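Local coordinates for protein rhamnosidase B (Bacillus sp., PDB 2OKX) that hydrolyses terminal alpha-L-rhamnose residues from glycosides, as a member of glycoside hydrolase family 78, at residues Y104-G109 against E232-A237. Sequence-based numbering, arbitrary orientation.
Sequences YLRGRG and ESVNHA
The extended side chain of R106 crosses the amide of N235 at an angle and ends beside V234, its NH1 giving a hydrogen bond of 2.8 Å to N235 OD1. The bond is somewhat bent, with an N-H...O angle of 148°. OD1 lies near the guanidinium plane, at its edge, whereas the donor is tilted well out of the carbonyl plane of the amide. With CG anti to the backbone N (chi1 -166°) and the chain stretched as far as NE, the arginine brings its polar end up to the asparagine, and R106 CD also comes within 3.5 Å of N235 OD1. The guanidinium and amide planes are nearly parallel, 18° apart, and a water bridges the two groups: it accepts from N235 ND2 at 3.1 Å and, weakly, from R106 NH1 at 3.4 Å. V234 adds a van der Waals contact, its CG2 approaching R106 NH1 obliquely to 3.5 Å. This small surface contact bridges two parts of the multidomain rhamnosidase, joining the loop between strands 87-96 and 110-117, in the N-terminal domain family region, to the 3-10 turn ahead of strand 240-252, in the D2 family region. S18 OG holds R106 NE, and S100 OG binds R106 N, fixing the arginine at both its root and its head. S100 also reaches over to the 3-10 turn through a backbone hydrogen bond with V234. With an alanine at R106, N235 OD1 is likely to lose its guanidinium donor and S18 OG its partner NE, a gap would open beside V234 CG2, and the amide would be held less firmly, the water bond remaining on ND2.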
ATOM      1  N   TYR A 104      -1.943 -11.067  -2.124  1.00 23.29           N
ATOM      2  CA  TYR A 104      -1.511 -12.395  -2.529  1.00 22.49           C
ATOM      3  C   TYR A 104      -2.082 -13.453  -1.590  1.00 23.00           C
ATOM      4  O   TYR A 104      -2.011 -13.312  -0.372  1.00 19.53           O
ATOM      5  CB  TYR A 104       0.022 -12.480  -2.522  1.00 23.84           C
ATOM      6  CG  TYR A 104       0.549 -13.897  -2.626  1.00 22.16           C
ATOM      7  CD1 TYR A 104       0.956 -14.598  -1.490  1.00 24.07           C
ATOM      8  CD2 TYR A 104       0.593 -14.554  -3.856  1.00 22.68           C
ATOM      9  CE1 TYR A 104       1.390 -15.929  -1.572  1.00 22.74           C
ATOM     10  CE2 TYR A 104       1.024 -15.880  -3.953  1.00 23.97           C
ATOM     11  CZ  TYR A 104       1.419 -16.560  -2.808  1.00 25.46           C
ATOM     12  OH  TYR A 104       1.832 -17.868  -2.906  1.00 25.99           O
ATOM     13  N   LEU A 105      -2.664 -14.501  -2.165  1.00 23.24           N
ATOM     14  CA  LEU A 105      -3.214 -15.594  -1.367  1.00 25.28           C
ATOM     15  C   LEU A 105      -2.279 -16.784  -1.545  1.00 25.40           C
ATOM     16  O   LEU A 105      -2.018 -17.215  -2.670  1.00 24.70           O
ATOM     17  CB  LEU A 105      -4.634 -15.950  -1.821  1.00 26.04           C
ATOM     18  CG  LEU A 105      -5.736 -14.956  -1.422  1.00 27.25           C
ATOM     19  CD1 LEU A 105      -5.655 -13.697  -2.287  1.00 27.98           C
ATOM     20  CD2 LEU A 105      -7.094 -15.615  -1.594  1.00 26.94           C
ATOM     21  N   ARG A 106      -1.768 -17.301  -0.434  1.00 25.43           N
ATOM     22  CA  ARG A 106      -0.835 -18.421  -0.476  1.00 25.20           C
ATOM     23  C   ARG A 106      -1.278 -19.569  -1.376  1.00 26.90           C
ATOM     24  O   ARG A 106      -2.398 -20.076  -1.263  1.00 26.47           O
ATOM     25  CB  ARG A 106      -0.581 -18.968   0.930  1.00 26.05           C
ATOM     26  CG  ARG A 106       0.626 -19.895   0.991  1.00 25.52           C
ATOM     27  CD  ARG A 106       0.733 -20.657   2.298  1.00 24.33           C
ATOM     28  NE  ARG A 106       1.979 -21.417   2.350  1.00 25.13           N
ATOM     29  CZ  ARG A 106       2.333 -22.221   3.347  1.00 26.37           C
ATOM     30  NH1 ARG A 106       1.529 -22.382   4.390  1.00 26.92           N
ATOM     31  NH2 ARG A 106       3.499 -22.852   3.306  1.00 24.45           N
ATOM     32  N   GLY A 107      -0.387 -19.957  -2.282  1.00 26.84           N
ATOM     33  CA  GLY A 107      -0.641 -21.065  -3.181  1.00 28.79           C
ATOM     34  C   GLY A 107       0.546 -21.993  -2.994  1.00 29.95           C
ATOM     35  O   GLY A 107       0.653 -22.678  -1.979  1.00 31.70           O
ATOM     36  N   ARG A 108       1.454 -21.997  -3.960  1.00 29.96           N
ATOM     37  CA  ARG A 108       2.653 -22.816  -3.884  1.00 30.07           C
ATOM     38  C   ARG A 108       3.647 -22.265  -4.898  1.00 29.84           C
ATOM     39  O   ARG A 108       3.248 -21.652  -5.889  1.00 28.70           O
ATOM     40  CB  ARG A 108       2.334 -24.287  -4.186  1.00 30.17           C
ATOM     41  CG  ARG A 108       1.790 -24.553  -5.578  1.00 31.06           C
ATOM     42  CD  ARG A 108       1.491 -26.040  -5.786  1.00 32.11           C
ATOM     43  NE  ARG A 108       2.687 -26.874  -5.661  1.00 33.37           N
ATOM     44  CZ  ARG A 108       2.694 -28.201  -5.787  1.00 34.23           C
ATOM     45  NH1 ARG A 108       3.827 -28.875  -5.657  1.00 31.62           N
ATOM     46  NH2 ARG A 108       1.568 -28.854  -6.040  1.00 33.09           N
ATOM     47  N   GLY A 109       4.935 -22.464  -4.636  1.00 29.17           N
ATOM     48  CA  GLY A 109       5.951 -21.974  -5.548  1.00 29.70           C
ATOM     49  C   GLY A 109       5.719 -22.511  -6.945  1.00 30.53           C
ATOM     50  O   GLY A 109       5.385 -23.681  -7.114  1.00 32.39           O
ATOM     51  N   GLU A 232      -0.388 -21.517  12.072  1.00 28.99           N
ATOM     52  CA  GLU A 232      -1.358 -21.602  10.990  1.00 30.62           C
ATOM     53  C   GLU A 232      -1.691 -20.239  10.374  1.00 28.45           C
ATOM     54  O   GLU A 232      -2.281 -20.175   9.303  1.00 27.94           O
ATOM     55  CB  GLU A 232      -2.634 -22.287  11.494  1.00 34.45           C
ATOM     56  CG  GLU A 232      -3.548 -22.804  10.392  1.00 41.58           C
ATOM     57  CD  GLU A 232      -4.447 -21.728   9.806  1.00 46.51           C
ATOM     58  OE1 GLU A 232      -4.994 -21.950   8.702  1.00 47.58           O
ATOM     59  OE2 GLU A 232      -4.615 -20.669  10.454  1.00 49.06           O
ATOM     60  N   SER A 233      -1.302 -19.154  11.041  1.00 28.07           N
ATOM     61  CA  SER A 233      -1.591 -17.808  10.544  1.00 26.35           C
ATOM     62  C   SER A 233      -0.914 -17.493   9.211  1.00 26.60           C
ATOM     63  O   SER A 233      -1.233 -16.489   8.577  1.00 27.34           O
ATOM     64  CB  SER A 233      -1.190 -16.756  11.583  1.00 23.98           C
ATOM     65  OG  SER A 233       0.213 -16.701  11.749  1.00 25.39           O
ATOM     66  N   VAL A 234       0.014 -18.349   8.783  1.00 26.32           N
ATOM     67  CA  VAL A 234       0.707 -18.147   7.508  1.00 25.57           C
ATOM     68  C   VAL A 234      -0.249 -18.323   6.329  1.00 25.31           C
ATOM     69  O   VAL A 234       0.007 -17.831   5.226  1.00 24.78           O
ATOM     70  CB  VAL A 234       1.868 -19.156   7.318  1.00 26.39           C
ATOM     71  CG1 VAL A 234       2.920 -18.962   8.400  1.00 25.31           C
ATOM     72  CG2 VAL A 234       1.321 -20.587   7.334  1.00 25.36           C
ATOM     73  N   ASN A 235      -1.356 -19.019   6.565  1.00 25.27           N
ATOM     74  CA  ASN A 235      -2.321 -19.283   5.506  1.00 25.52           C
ATOM     75  C   ASN A 235      -3.385 -18.216   5.268  1.00 24.74           C
ATOM     76  O   ASN A 235      -4.217 -18.361   4.373  1.00 25.81           O
ATOM     77  CB  ASN A 235      -2.986 -20.638   5.756  1.00 26.85           C
ATOM     78  CG  ASN A 235      -1.983 -21.773   5.764  1.00 29.78           C
ATOM     79  OD1 ASN A 235      -1.253 -21.977   4.793  1.00 30.07           O
ATOM     80  ND2 ASN A 235      -1.935 -22.513   6.864  1.00 30.94           N
ATOM     81  N   HIS A 236      -3.369 -17.147   6.057  1.00 23.52           N
ATOM     82  CA  HIS A 236      -4.343 -16.076   5.870  1.00 23.49           C
ATOM     83  C   HIS A 236      -3.747 -14.753   6.324  1.00 23.58           C
ATOM     84  O   HIS A 236      -2.660 -14.722   6.894  1.00 24.48           O
ATOM     85  CB  HIS A 236      -5.626 -16.355   6.660  1.00 22.64           C
ATOM     86  CG  HIS A 236      -5.441 -16.298   8.143  1.00 22.57           C
ATOM     87  ND1 HIS A 236      -5.243 -17.423   8.914  1.00 23.61           N
ATOM     88  CD2 HIS A 236      -5.387 -15.245   8.991  1.00 19.82           C
ATOM     89  CE1 HIS A 236      -5.075 -17.065  10.175  1.00 21.60           C
ATOM     90  NE2 HIS A 236      -5.157 -15.749  10.249  1.00 24.85           N
ATOM     91  N   ALA A 237      -4.465 -13.660   6.076  1.00 23.47           N
ATOM     92  CA  ALA A 237      -3.984 -12.341   6.460  1.00 23.69           C
ATOM     93  C   ALA A 237      -4.951 -11.644   7.404  1.00 25.25           C
ATOM     94  O   ALA A 237      -5.046 -10.417   7.410  1.00 24.77           O
ATOM     95  CB  ALA A 237      -3.750 -11.484   5.219  1.00 23.96           C
TER
HETATM   96  O   HOH W   1       0.701 -24.176   7.213  1.00 43.72           O